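Local coordinates for peptidase M16 inactive domain family protein (Pseudomonas fluorescens, PDB 3GWB) that is of unproven activity, a peptidase M16 family protein named for its inactive domain and related to metal-dependent peptidases, at residues Lys92-Ala97 with Gly376-Pro381; Ile230-Glu235 with Gln307-Phe312; Leu254-Ile259 with Val410-Ile415; Leu271-Leu276 with Val299-Thr304; Asn340-Lys345 with Leu395-Val400. All blocks are in the same frame, centred on the assembly; numbering follows the deposited sequence.

Contact 1: residues Lys92-Ala97 with Gly376-Pro381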
# COMPACT_ATOMS: atom_id res chain seq x y z
N LYS A 92 -12.06 -2.50 -13.99
CA LYS A 92 -13.01 -3.19 -14.86
C LYS A 92 -13.40 -2.36 -16.07
O LYS A 92 -13.30 -2.83 -17.20
CB LYS A 92 -14.27 -3.56 -14.07
CG LYS A 92 -14.07 -4.56 -12.95
CD LYS A 92 -13.87 -5.95 -13.49
CE LYS A 92 -13.95 -6.99 -12.38
NZ LYS A 92 -13.92 -8.36 -12.94
N ASP A 93 -13.87 -1.14 -15.85
CA ASP A 93 -14.29 -0.32 -16.98
C ASP A 93 -13.41 0.88 -17.31
O ASP A 93 -13.65 1.57 -18.29
CB ASP A 93 -15.77 0.10 -16.84
CG ASP A 93 -16.05 0.85 -15.56
OD1 ASP A 93 -15.17 0.90 -14.67
OD2 ASP A 93 -17.18 1.39 -15.43
N MSE A 94 -12.37 1.12 -16.51
CA MSE A 94 -11.48 2.24 -16.79
C MSE A 94 -10.03 1.93 -16.45
O MSE A 94 -9.73 0.96 -15.75
CB MSE A 94 -11.92 3.51 -16.05
CG MSE A 94 -12.05 3.39 -14.53
SE MSE A 94 -12.21 4.99 -13.66
CE MSE A 94 -13.88 5.46 -14.08
N ALA A 95 -9.13 2.75 -16.98
CA ALA A 95 -7.70 2.65 -16.73
C ALA A 95 -7.27 4.10 -16.56
O ALA A 95 -7.76 4.98 -17.27
CB ALA A 95 -6.98 2.02 -17.92
N VAL A 96 -6.36 4.35 -15.63
CA VAL A 96 -5.95 5.72 -15.37
C VAL A 96 -4.45 5.95 -15.38
O VAL A 96 -3.65 5.04 -15.17
CB VAL A 96 -6.50 6.20 -14.00
CG1 VAL A 96 -7.99 5.86 -13.89
CG2 VAL A 96 -5.73 5.55 -12.87
N ALA A 97 -4.10 7.20 -15.66
CA ALA A 97 -2.72 7.66 -15.66
C ALA A 97 -2.88 9.06 -15.05
O ALA A 97 -3.71 9.85 -15.52
CB ALA A 97 -2.17 7.74 -17.05
N GLY A 376 -16.85 13.06 -16.22
CA GLY A 376 -16.62 13.00 -17.65
C GLY A 376 -16.77 11.62 -18.25
O GLY A 376 -17.38 11.45 -19.30
N PHE A 377 -16.21 10.62 -17.57
CA PHE A 377 -16.26 9.25 -18.04
C PHE A 377 -17.68 8.70 -18.09
O PHE A 377 -18.05 8.01 -19.04
CB PHE A 377 -15.41 8.34 -17.15
CG PHE A 377 -15.22 6.96 -17.71
CD1 PHE A 377 -14.26 6.73 -18.69
CD2 PHE A 377 -16.03 5.91 -17.31
CE1 PHE A 377 -14.08 5.45 -19.22
CE2 PHE A 377 -15.86 4.63 -17.84
CZ PHE A 377 -14.90 4.40 -18.81
N TYR A 378 -18.48 9.01 -17.08
CA TYR A 378 -19.85 8.52 -17.01
C TYR A 378 -20.91 9.50 -17.49
O TYR A 378 -22.11 9.26 -17.33
CB TYR A 378 -20.15 8.08 -15.58
CG TYR A 378 -19.29 6.93 -15.14
CD1 TYR A 378 -19.42 5.67 -15.72
CD2 TYR A 378 -18.32 7.10 -14.15
CE1 TYR A 378 -18.63 4.61 -15.33
CE2 TYR A 378 -17.52 6.04 -13.75
CZ TYR A 378 -17.68 4.79 -14.34
OH TYR A 378 -16.90 3.73 -13.96
N ASN A 379 -20.46 10.61 -18.07
CA ASN A 379 -21.36 11.64 -18.57
C ASN A 379 -22.38 12.09 -17.53
O ASN A 379 -23.59 12.06 -17.78
CB ASN A 379 -22.09 11.16 -19.82
CG ASN A 379 -21.15 10.85 -20.95
OD1 ASN A 379 -20.32 11.67 -21.32
ND2 ASN A 379 -21.27 9.66 -21.51
N LEU A 380 -21.89 12.51 -16.36
CA LEU A 380 -22.76 13.00 -15.30
C LEU A 380 -22.95 14.50 -15.54
O LEU A 380 -22.11 15.14 -16.16
CB LEU A 380 -22.12 12.76 -13.93
CG LEU A 380 -21.76 11.30 -13.65
CD1 LEU A 380 -21.10 11.20 -12.29
CD2 LEU A 380 -23.02 10.43 -13.71
N PRO A 381 -24.06 15.08 -15.04
CA PRO A 381 -24.28 16.51 -15.24
C PRO A 381 -23.14 17.39 -14.72
O PRO A 381 -22.48 17.06 -13.74
CB PRO A 381 -25.61 16.76 -14.53
CG PRO A 381 -25.66 15.69 -13.50
CD PRO A 381 -25.14 14.49 -14.24

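Contact 2: residues Ile230-Glu235 with Gln307-Phe312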
# COMPACT_ATOMS: atom_id res chain seq x y z
N ILE A 230 -19.94 -1.03 -23.13
CA ILE A 230 -20.27 -2.42 -22.84
C ILE A 230 -21.76 -2.56 -22.58
O ILE A 230 -22.40 -1.67 -22.02
CB ILE A 230 -19.45 -2.94 -21.63
CG1 ILE A 230 -18.02 -3.28 -22.07
CG2 ILE A 230 -20.09 -4.19 -21.04
CD1 ILE A 230 -17.24 -2.12 -22.63
N GLU A 231 -22.33 -3.68 -23.01
CA GLU A 231 -23.75 -3.93 -22.83
C GLU A 231 -24.07 -4.28 -21.39
O GLU A 231 -23.18 -4.54 -20.59
CB GLU A 231 -24.20 -5.06 -23.76
CG GLU A 231 -23.86 -4.80 -25.22
CD GLU A 231 -24.66 -5.66 -26.18
OE1 GLU A 231 -24.62 -6.91 -26.04
OE2 GLU A 231 -25.32 -5.09 -27.08
N GLN A 232 -25.36 -4.27 -21.06
CA GLN A 232 -25.81 -4.59 -19.71
C GLN A 232 -25.84 -6.09 -19.48
O GLN A 232 -26.20 -6.85 -20.37
CB GLN A 232 -27.21 -4.01 -19.47
CG GLN A 232 -27.24 -2.50 -19.35
CD GLN A 232 -26.71 -2.02 -18.02
OE1 GLN A 232 -25.72 -2.56 -17.50
NE2 GLN A 232 -27.34 -1.00 -17.46
N PRO A 233 -25.46 -6.54 -18.27
CA PRO A 233 -25.46 -7.97 -17.93
C PRO A 233 -26.87 -8.48 -17.73
O PRO A 233 -27.81 -7.70 -17.55
CB PRO A 233 -24.64 -8.01 -16.64
CG PRO A 233 -25.07 -6.74 -15.97
CD PRO A 233 -25.03 -5.73 -17.11
N ALA A 234 -27.04 -9.80 -17.77
CA ALA A 234 -28.34 -10.40 -17.56
C ALA A 234 -28.49 -10.64 -16.06
O ALA A 234 -27.50 -10.83 -15.36
CB ALA A 234 -28.44 -11.71 -18.30
N GLU A 235 -29.73 -10.61 -15.58
CA GLU A 235 -29.99 -10.85 -14.16
C GLU A 235 -29.67 -12.30 -13.84
O GLU A 235 -30.32 -13.21 -14.35
CB GLU A 235 -31.47 -10.59 -13.85
CG GLU A 235 -31.87 -9.13 -13.82
CD GLU A 235 -31.41 -8.44 -12.56
OE1 GLU A 235 -30.19 -8.44 -12.29
OE2 GLU A 235 -32.27 -7.90 -11.82
N GLN A 307 -19.97 1.45 -15.77
CA GLN A 307 -20.63 1.83 -17.01
C GLN A 307 -21.89 0.99 -17.13
O GLN A 307 -22.97 1.51 -17.42
CB GLN A 307 -19.71 1.58 -18.21
CG GLN A 307 -20.17 2.24 -19.50
CD GLN A 307 -19.16 2.06 -20.62
OE1 GLN A 307 -18.98 0.96 -21.14
NE2 GLN A 307 -18.49 3.15 -20.99
N ALA A 308 -21.75 -0.31 -16.91
CA ALA A 308 -22.89 -1.21 -16.95
C ALA A 308 -23.21 -1.46 -15.48
O ALA A 308 -22.49 -0.98 -14.60
CB ALA A 308 -22.52 -2.51 -17.64
N ARG A 309 -24.28 -2.20 -15.20
CA ARG A 309 -24.64 -2.46 -13.81
C ARG A 309 -23.50 -3.09 -13.02
O ARG A 309 -23.03 -4.19 -13.32
CB ARG A 309 -25.87 -3.36 -13.74
CG ARG A 309 -27.16 -2.66 -14.13
CD ARG A 309 -28.33 -3.61 -14.04
NE ARG A 309 -28.74 -3.89 -12.67
CZ ARG A 309 -29.58 -4.86 -12.32
NH1 ARG A 309 -30.08 -5.65 -13.26
NH2 ARG A 309 -29.92 -5.04 -11.06
N GLY A 310 -23.05 -2.36 -12.00
CA GLY A 310 -21.99 -2.84 -11.15
C GLY A 310 -22.61 -3.69 -10.07
O GLY A 310 -23.83 -3.72 -9.94
N PRO A 311 -21.82 -4.39 -9.26
CA PRO A 311 -22.43 -5.21 -8.22
C PRO A 311 -22.72 -4.52 -6.89
O PRO A 311 -22.18 -3.46 -6.58
CB PRO A 311 -21.42 -6.33 -8.06
CG PRO A 311 -20.12 -5.55 -8.16
CD PRO A 311 -20.36 -4.63 -9.33
N PHE A 312 -23.61 -5.14 -6.12
CA PHE A 312 -23.91 -4.69 -4.77
C PHE A 312 -23.38 -5.90 -4.02
O PHE A 312 -23.73 -7.04 -4.35
CB PHE A 312 -25.41 -4.57 -4.50
CG PHE A 312 -25.73 -4.47 -3.03
CD1 PHE A 312 -25.50 -3.29 -2.33
CD2 PHE A 312 -26.21 -5.59 -2.34
CE1 PHE A 312 -25.71 -3.23 -0.95
CE2 PHE A 312 -26.42 -5.54 -0.96
CZ PHE A 312 -26.18 -4.35 -0.26

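Contact 3: residues Leu254-Ile259 with Val410-Ile415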
# COMPACT_ATOMS: atom_id res chain seq x y z
N LEU A 254 -22.04 -11.98 -0.16
CA LEU A 254 -23.38 -11.99 -0.73
C LEU A 254 -23.41 -10.87 -1.75
O LEU A 254 -22.80 -9.83 -1.54
CB LEU A 254 -24.45 -11.73 0.34
CG LEU A 254 -24.51 -12.68 1.54
CD1 LEU A 254 -23.38 -12.36 2.51
CD2 LEU A 254 -25.85 -12.53 2.23
N ALA A 255 -24.13 -11.07 -2.85
CA ALA A 255 -24.19 -10.05 -3.87
C ALA A 255 -25.28 -10.28 -4.90
O ALA A 255 -25.86 -11.36 -4.99
CB ALA A 255 -22.83 -9.96 -4.58
N GLN A 256 -25.52 -9.23 -5.68
CA GLN A 256 -26.49 -9.23 -6.76
C GLN A 256 -26.16 -8.00 -7.56
O GLN A 256 -25.34 -7.18 -7.12
CB GLN A 256 -27.93 -9.17 -6.23
CG GLN A 256 -28.23 -8.05 -5.26
CD GLN A 256 -29.68 -8.09 -4.79
OE1 GLN A 256 -30.58 -7.61 -5.48
NE2 GLN A 256 -29.90 -8.68 -3.63
N LEU A 257 -26.77 -7.85 -8.73
CA LEU A 257 -26.49 -6.70 -9.56
C LEU A 257 -26.97 -5.42 -8.90
O LEU A 257 -28.10 -5.34 -8.42
CB LEU A 257 -27.16 -6.86 -10.93
CG LEU A 257 -26.61 -7.98 -11.81
CD1 LEU A 257 -27.34 -7.97 -13.16
CD2 LEU A 257 -25.12 -7.79 -12.02
N GLY A 258 -26.10 -4.42 -8.88
CA GLY A 258 -26.45 -3.15 -8.28
C GLY A 258 -26.87 -2.18 -9.37
O GLY A 258 -27.54 -2.56 -10.33
N ILE A 259 -26.47 -0.92 -9.23
CA ILE A 259 -26.82 0.09 -10.21
C ILE A 259 -25.61 0.47 -11.06
O ILE A 259 -24.48 0.10 -10.74
CB ILE A 259 -27.33 1.38 -9.53
CG1 ILE A 259 -26.26 1.89 -8.56
CG2 ILE A 259 -28.64 1.10 -8.80
CD1 ILE A 259 -26.44 3.34 -8.15
N VAL A 410 -34.22 -9.41 -1.86
CA VAL A 410 -33.67 -10.52 -1.09
C VAL A 410 -33.66 -11.85 -1.84
O VAL A 410 -32.84 -12.72 -1.55
CB VAL A 410 -34.44 -10.72 0.24
CG1 VAL A 410 -34.30 -9.47 1.11
CG2 VAL A 410 -35.91 -11.01 -0.04
N ASP A 411 -34.56 -12.00 -2.81
CA ASP A 411 -34.65 -13.24 -3.59
C ASP A 411 -33.63 -13.34 -4.72
O ASP A 411 -33.56 -14.36 -5.41
CB ASP A 411 -36.05 -13.38 -4.21
CG ASP A 411 -37.15 -13.48 -3.17
OD1 ASP A 411 -36.96 -14.17 -2.15
OD2 ASP A 411 -38.23 -12.89 -3.39
N LYS A 412 -32.83 -12.30 -4.92
CA LYS A 412 -31.86 -12.30 -6.01
C LYS A 412 -30.41 -12.47 -5.59
O LYS A 412 -29.52 -12.51 -6.45
CB LYS A 412 -31.99 -11.01 -6.83
CG LYS A 412 -33.33 -10.81 -7.52
CD LYS A 412 -33.28 -9.57 -8.39
CE LYS A 412 -34.53 -9.40 -9.26
NZ LYS A 412 -35.75 -9.16 -8.44
N MSE A 413 -30.16 -12.57 -4.29
CA MSE A 413 -28.80 -12.70 -3.79
C MSE A 413 -28.07 -13.97 -4.21
O MSE A 413 -28.63 -15.07 -4.20
CB MSE A 413 -28.77 -12.59 -2.26
CG MSE A 413 -28.77 -11.15 -1.75
SE MSE A 413 -27.20 -10.27 -2.01
CE MSE A 413 -27.13 -9.28 -0.51
N VAL A 414 -26.82 -13.78 -4.60
CA VAL A 414 -25.93 -14.86 -4.99
C VAL A 414 -24.95 -14.93 -3.83
O VAL A 414 -24.32 -13.93 -3.49
CB VAL A 414 -25.17 -14.53 -6.28
CG1 VAL A 414 -24.20 -15.65 -6.62
CG2 VAL A 414 -26.15 -14.31 -7.42
N ILE A 415 -24.83 -16.10 -3.22
CA ILE A 415 -23.95 -16.24 -2.08
C ILE A 415 -22.80 -17.20 -2.31
O ILE A 415 -22.97 -18.28 -2.88
CB ILE A 415 -24.76 -16.69 -0.86
CG1 ILE A 415 -25.94 -15.73 -0.67
CG2 ILE A 415 -23.88 -16.72 0.37
CD1 ILE A 415 -26.96 -16.22 0.32

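Contact 4: residues Leu271-Leu276 with Val299-Thr304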
# COMPACT_ATOMS: atom_id res chain seq x y z
N LEU A 271 -26.64 6.65 0.36
CA LEU A 271 -26.96 6.94 1.76
C LEU A 271 -27.58 5.71 2.42
O LEU A 271 -27.32 5.42 3.59
CB LEU A 271 -27.92 8.12 1.84
CG LEU A 271 -28.08 8.72 3.23
CD1 LEU A 271 -26.85 9.56 3.59
CD2 LEU A 271 -29.33 9.58 3.25
N GLY A 272 -28.40 4.98 1.67
CA GLY A 272 -29.02 3.79 2.21
C GLY A 272 -27.96 2.74 2.52
O GLY A 272 -28.03 2.05 3.54
N ASN A 273 -26.96 2.64 1.65
CA ASN A 273 -25.89 1.68 1.86
C ASN A 273 -25.03 2.09 3.03
O ASN A 273 -24.57 1.24 3.79
CB ASN A 273 -25.00 1.55 0.62
CG ASN A 273 -23.84 0.62 0.85
OD1 ASN A 273 -22.72 1.05 1.13
ND2 ASN A 273 -24.11 -0.68 0.78
N GLN A 274 -24.80 3.39 3.17
CA GLN A 274 -23.99 3.90 4.27
C GLN A 274 -24.57 3.44 5.60
O GLN A 274 -23.84 2.97 6.48
CB GLN A 274 -23.94 5.43 4.23
CG GLN A 274 -23.07 6.00 3.10
CD GLN A 274 -23.17 7.52 2.98
OE1 GLN A 274 -23.12 8.23 3.98
NE2 GLN A 274 -23.30 8.01 1.75
N ILE A 275 -25.89 3.56 5.74
CA ILE A 275 -26.59 3.16 6.97
C ILE A 275 -26.55 1.65 7.19
O ILE A 275 -26.45 1.17 8.33
CB ILE A 275 -28.07 3.62 6.91
CG1 ILE A 275 -28.14 5.15 6.81
CG2 ILE A 275 -28.83 3.10 8.14
CD1 ILE A 275 -29.54 5.69 6.50
N LEU A 276 -26.64 0.89 6.11
CA LEU A 276 -26.62 -0.56 6.18
C LEU A 276 -25.26 -1.17 6.49
O LEU A 276 -25.14 -2.00 7.39
CB LEU A 276 -27.14 -1.15 4.86
CG LEU A 276 -27.02 -2.66 4.65
CD1 LEU A 276 -27.83 -3.41 5.69
CD2 LEU A 276 -27.52 -3.01 3.25
N VAL A 299 -17.92 -6.06 8.86
CA VAL A 299 -18.91 -6.48 7.89
C VAL A 299 -19.25 -5.21 7.14
O VAL A 299 -19.68 -4.22 7.74
CB VAL A 299 -20.19 -7.03 8.54
CG1 VAL A 299 -21.14 -7.57 7.46
CG2 VAL A 299 -19.85 -8.13 9.49
N TYR A 300 -19.05 -5.24 5.83
CA TYR A 300 -19.30 -4.08 4.99
C TYR A 300 -20.12 -4.44 3.76
O TYR A 300 -20.07 -5.56 3.26
CB TYR A 300 -17.97 -3.48 4.56
CG TYR A 300 -17.06 -3.21 5.73
CD1 TYR A 300 -17.30 -2.14 6.58
CD2 TYR A 300 -16.00 -4.07 6.02
CE1 TYR A 300 -16.51 -1.92 7.71
CE2 TYR A 300 -15.20 -3.86 7.14
CZ TYR A 300 -15.47 -2.79 7.98
OH TYR A 300 -14.71 -2.59 9.11
N SER A 301 -20.88 -3.45 3.28
CA SER A 301 -21.70 -3.63 2.10
C SER A 301 -21.45 -2.42 1.22
O SER A 301 -20.98 -1.38 1.69
CB SER A 301 -23.18 -3.69 2.49
OG SER A 301 -23.65 -2.43 2.94
N GLY A 302 -21.74 -2.54 -0.07
CA GLY A 302 -21.52 -1.42 -0.96
C GLY A 302 -21.78 -1.68 -2.42
O GLY A 302 -21.74 -2.82 -2.89
N PHE A 303 -22.07 -0.59 -3.13
CA PHE A 303 -22.33 -0.61 -4.56
C PHE A 303 -21.03 -0.21 -5.26
O PHE A 303 -20.30 0.65 -4.76
CB PHE A 303 -23.38 0.44 -4.93
CG PHE A 303 -24.78 0.08 -4.55
CD1 PHE A 303 -25.57 -0.67 -5.41
CD2 PHE A 303 -25.32 0.53 -3.35
CE1 PHE A 303 -26.90 -0.96 -5.08
CE2 PHE A 303 -26.63 0.24 -3.01
CZ PHE A 303 -27.43 -0.51 -3.88
N THR A 304 -20.75 -0.82 -6.40
CA THR A 304 -19.58 -0.46 -7.19
C THR A 304 -20.16 -0.16 -8.57
O THR A 304 -20.04 -0.97 -9.50
CB THR A 304 -18.54 -1.59 -7.29
OG1 THR A 304 -18.15 -2.00 -5.98
CG2 THR A 304 -17.30 -1.10 -8.03

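Contact 5: residues Asn340-Lys345 with Leu395-Val400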
# COMPACT_ATOMS: atom_id res chain seq x y z
N ASN A 340 -38.26 -2.44 6.31
CA ASN A 340 -38.67 -1.26 7.07
C ASN A 340 -37.91 0.02 6.79
O ASN A 340 -38.34 1.09 7.20
CB ASN A 340 -38.61 -1.57 8.57
CG ASN A 340 -39.63 -2.61 8.97
OD1 ASN A 340 -40.77 -2.56 8.53
ND2 ASN A 340 -39.22 -3.55 9.82
N GLY A 341 -36.78 -0.09 6.10
CA GLY A 341 -36.01 1.09 5.80
C GLY A 341 -35.21 1.56 7.00
O GLY A 341 -35.21 0.90 8.04
N PRO A 342 -34.52 2.70 6.88
CA PRO A 342 -33.73 3.23 7.99
C PRO A 342 -34.58 4.08 8.93
O PRO A 342 -35.62 4.59 8.53
CB PRO A 342 -32.67 4.04 7.27
CG PRO A 342 -33.46 4.65 6.17
CD PRO A 342 -34.30 3.49 5.66
N THR A 343 -34.13 4.23 10.17
CA THR A 343 -34.84 5.05 11.15
C THR A 343 -34.39 6.50 10.97
O THR A 343 -33.33 6.74 10.40
CB THR A 343 -34.50 4.63 12.58
OG1 THR A 343 -33.09 4.78 12.80
CG2 THR A 343 -34.89 3.17 12.81
N GLN A 344 -35.20 7.45 11.44
CA GLN A 344 -34.86 8.87 11.34
C GLN A 344 -33.47 9.12 11.90
O GLN A 344 -32.68 9.86 11.32
CB GLN A 344 -35.85 9.74 12.13
CG GLN A 344 -36.97 10.32 11.31
CD GLN A 344 -36.48 11.01 10.05
OE1 GLN A 344 -35.61 11.88 10.10
NE2 GLN A 344 -37.06 10.64 8.92
N LYS A 345 -33.18 8.51 13.04
CA LYS A 345 -31.88 8.68 13.67
C LYS A 345 -30.76 8.28 12.72
O LYS A 345 -29.83 9.05 12.50
CB LYS A 345 -31.79 7.85 14.95
CG LYS A 345 -30.42 7.92 15.63
CD LYS A 345 -30.39 7.14 16.94
CE LYS A 345 -30.65 5.65 16.73
NZ LYS A 345 -29.64 5.01 15.83
N LEU A 395 -32.79 13.79 1.29
CA LEU A 395 -33.46 12.49 1.25
C LEU A 395 -34.26 12.19 2.51
O LEU A 395 -33.87 12.56 3.62
CB LEU A 395 -32.43 11.38 1.03
CG LEU A 395 -31.76 11.38 -0.34
CD1 LEU A 395 -30.61 10.38 -0.35
CD2 LEU A 395 -32.80 11.04 -1.41
N THR A 396 -35.39 11.51 2.33
CA THR A 396 -36.24 11.12 3.44
C THR A 396 -36.15 9.61 3.63
O THR A 396 -35.70 8.89 2.74
CB THR A 396 -37.72 11.49 3.18
OG1 THR A 396 -38.17 10.84 1.99
CG2 THR A 396 -37.89 12.99 3.02
N VAL A 397 -36.56 9.13 4.80
CA VAL A 397 -36.52 7.70 5.09
C VAL A 397 -37.32 6.93 4.04
O VAL A 397 -36.93 5.84 3.62
CB VAL A 397 -37.11 7.41 6.48
CG1 VAL A 397 -37.28 5.90 6.67
CG2 VAL A 397 -36.19 7.97 7.55
N GLU A 398 -38.43 7.52 3.60
CA GLU A 398 -39.29 6.90 2.60
C GLU A 398 -38.58 6.79 1.25
O GLU A 398 -38.69 5.77 0.57
CB GLU A 398 -40.59 7.71 2.45
CG GLU A 398 -40.41 9.07 1.79
CD GLU A 398 -41.65 9.96 1.91
OE1 GLU A 398 -42.76 9.51 1.56
OE2 GLU A 398 -41.50 11.13 2.34
N GLN A 399 -37.87 7.85 0.86
CA GLN A 399 -37.15 7.85 -0.42
C GLN A 399 -35.99 6.87 -0.43
O GLN A 399 -35.73 6.22 -1.44
CB GLN A 399 -36.62 9.25 -0.73
CG GLN A 399 -37.70 10.31 -0.88
CD GLN A 399 -37.12 11.69 -1.07
OE1 GLN A 399 -36.28 12.14 -0.29
NE2 GLN A 399 -37.56 12.39 -2.11
N VAL A 400 -35.28 6.76 0.69
CA VAL A 400 -34.18 5.83 0.77
C VAL A 400 -34.73 4.40 0.72
O VAL A 400 -34.25 3.57 -0.04
CB VAL A 400 -33.38 6.03 2.08
CG1 VAL A 400 -32.36 4.90 2.26
CG2 VAL A 400 -32.68 7.39 2.03
O HOH W 1 -37.49 11.06 6.59

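Contact 1: residues Lys92-Ala97 with Gly376-Pro381
Y378 and D93 meet at the phenol oxygen: Y378 OH gives its hydrogen to D93 OD2 at 2.8 Å. The donor comes in on the syn side of the carboxylate but 32° out of its plane, while OD2 itself lies at the edge of the phenol ring, near the ring plane. The side chains cross at about a right angle, with carboxylate and ring planes 43° apart. D93 OD2 also accepts from Q307 N, and this second bond probably limits the carboxylate's rotation.

Selenomethionine M94 touches both aromatic residues. Its bent chain brings the methyl CE to 3.7 Å from Y378 CE2 and to 3.9 Å from F377 CD2. CB stands over one face of the F377 ring, offset toward the rim, and SE lies above that ring at 5.5 Å from the centroid, a distant Met-aromatic contact. With CG anti to the backbone N (chi1 -170°), F377 reaches across to the other segment, where its CZ comes within 3.1 Å of the carbonyl D93 O. F377 CD2 also lies over the centre of the Y378 ring, so the two aromatics pack on each other as well as on M94.

The contact thus sets the C-terminal end of helix 365-377 against the residues leading into strand 95-102, with I41 of the adjoining strand 35-42 touching both M94 and F377.

Contact 2: residues Ile230-Glu235 with Gln307-Phe312
Two hydrogen bonds tie the loop I230-E235 to the approach of strand 311-319, each using a glutamine side-chain oxygen against a backbone N-H. R309 N gives to Q232 OE1 at 2.7 Å, in the carbonyl plane and on a lone pair. The bend of the Q232 chain at chi2 (-75°) turns its amide toward that N-H. I230 N gives to Q307 OE1 at 3.0 Å, nearly straight at the hydrogen (164°) but tilted 33° from the carbonyl plane; the Q307 chain is extended beyond CG and reaches the loop backbone.

The charged pair is a salt bridge, E235 OE1 to R309 NH1 at 3.0 Å, with carboxylate and guanidinium planes well apart from parallel. The other guanidinium nitrogens look to the backbone: R309 NE bonds to G258 O, and NH2 weakly to L257 O.

Apolar contact is thinner. P233 CD meets A308 CB at 4.1 Å, and P233 CG lies equally far from R309 CB. A308 CB also lies 3.6 Å from E231 O, a buried carbonyl without a partner in the model.

This surface contact therefore rests mainly on polar bonds. R309 is held by G258 O, and weakly by L257 O, as well as by the carboxylate, so its position probably depends only in part on E235.

Contact 3: residues Leu254-Ile259 with Val410-Ile415
L254-A255 and V414-I415 run antiparallel as a short ladder, with A255 and V414 a hydrogen-bonded pair and L254 and I415 a non-hydrogen-bonded one. V414 N gives to A255 O at 2.6 Å, almost along the C=O axis, and A255 N returns the bond to V414 O at 2.9 Å. A255 O also receives a CA-H contact from M413, so two neighbouring residues converge on one carbonyl.

On one face of the sheet L254 and I415 run alongside each other in the same direction, L254 CG 4.0 Å from I415 CG1. A255 and V414 occupy the other face. Selenomethionine M413, bent at chi2 and chi3, folds back over the strand: its methyl CE touches L254 CB at 3.7 Å, and SE rests 3.3 Å from A255 N. Q256 sends an extended chain across M413, with NE2 3.3 Å from M413 CG and donating to N409 O beyond the segment. Shortening Q256 to an alanine here is likely to leave N409 O without this donor and to open a gap beside M413 CG.

Helices cover both faces: Q331 of helix 323-340 touches L254 and I415, while L155 of helix 147-160 touches A255 and V414. The contact joins two neighbouring strands of the mixed five-stranded sheet, 249-257 and 414-419, in the alpha/beta architecture known from M16 domains.

Contact 4: residues Leu271-Leu276 with Val299-Thr304
N273 turns its amide onto S301 and G302 because its CG stands anti to the backbone N (chi1 177°), while S301 holds OG between its own backbone N and carbonyl carbon, lifted toward the helix. The setting is helix-on-sheet packing of an alpha/beta domain: helix 266-277 lies on strand 299-303, the outermost strand of its sheet within this chain. The axes of helix segment 271-276 and strand 299-303 approach to 7.6 Å and run antiparallel at 172°.

The amide of N273 is the polar centre of the interface. Its CG comes to 3.6 Å from G302 CA and stands equally close to S301 O; the amide group as a whole lies against S301 and G302, and which way round it is turned remains uncertain. G302 brings no side chain, and the amide meets its backbone directly. Replacing N273 by a leucine would remove the amide and is likely to leave this part of the strand, around S301 and G302, facing hydrocarbon.

L276, one turn further on, packs beside the S301 hydroxyl, its CG 3.8 Å from S301 OG. F312 of the neighbouring strand touches both N273 and L276, and its ring also meets that of F303 at about 55°. The F303 ring turns its edge to the helix, F303 CD2 lying 4.1 Å from N273 CB.

Contact 5: residues Asn340-Lys345 with Leu395-Val400
V397 is the side chain that fits between P342 and Q344, at the first turn of helix 397-407. V397 CB lies 3.8 Å from P342 O and 4.0 Å from Q344 NE2. From there the two methyls part. CG1, set anti to the backbone N (chi1 171°), goes to the proline and lies 4.0 Å from P342 CD; the proline ring and the valine pass in antiparallel fashion. V397 CG2, beside the backbone N, turns to Q344, whose chain, bent at chi2, brings NE2 to 3.1 Å.

One turn on, V400 CG1 meets the same proline ring at 4.1 Å from P342 CG. L347 of helix 344-356 touches both valines, and I275 touches the proline, so these groups share one apolar patch.

Polar links run beside it. A water accepts from V397 N at 2.8 Å; its link to Q344 NE2 is modelled too short to be relied on. T396 and Q399 form a capping box, in which T396 N gives to Q399 OE1 at 2.8 Å on a lone pair in the carbonyl plane.

The chemistry is thus divided: the polar groups described at the helix start are met by the capping box and a water, and the helix joins the 340-345 turn mainly by aliphatic contact.

Contacts 2, 3 and 4 all reach the mixed five-stranded sheet of the chain's second half, their centres 12 to 18 Å apart and their atoms touching. Strands 249-257, 311-319 and 299-303 lie next to one another there, so backbone bonds pass from contact 3 through contact 2 to contact 4. Contact 5 sits outside the sheet, its centre 14 Å from that of contact 4 and packed against the same helix 266-277. At the other end contact 1 reaches the six-stranded sheet and touches contact 2. Along the chain contact 1 encloses contacts 2 and 4, while contact 3 encloses 4 and 5. Together they connect two sheets, consistent with the paired alpha/beta domains of M16 proteins.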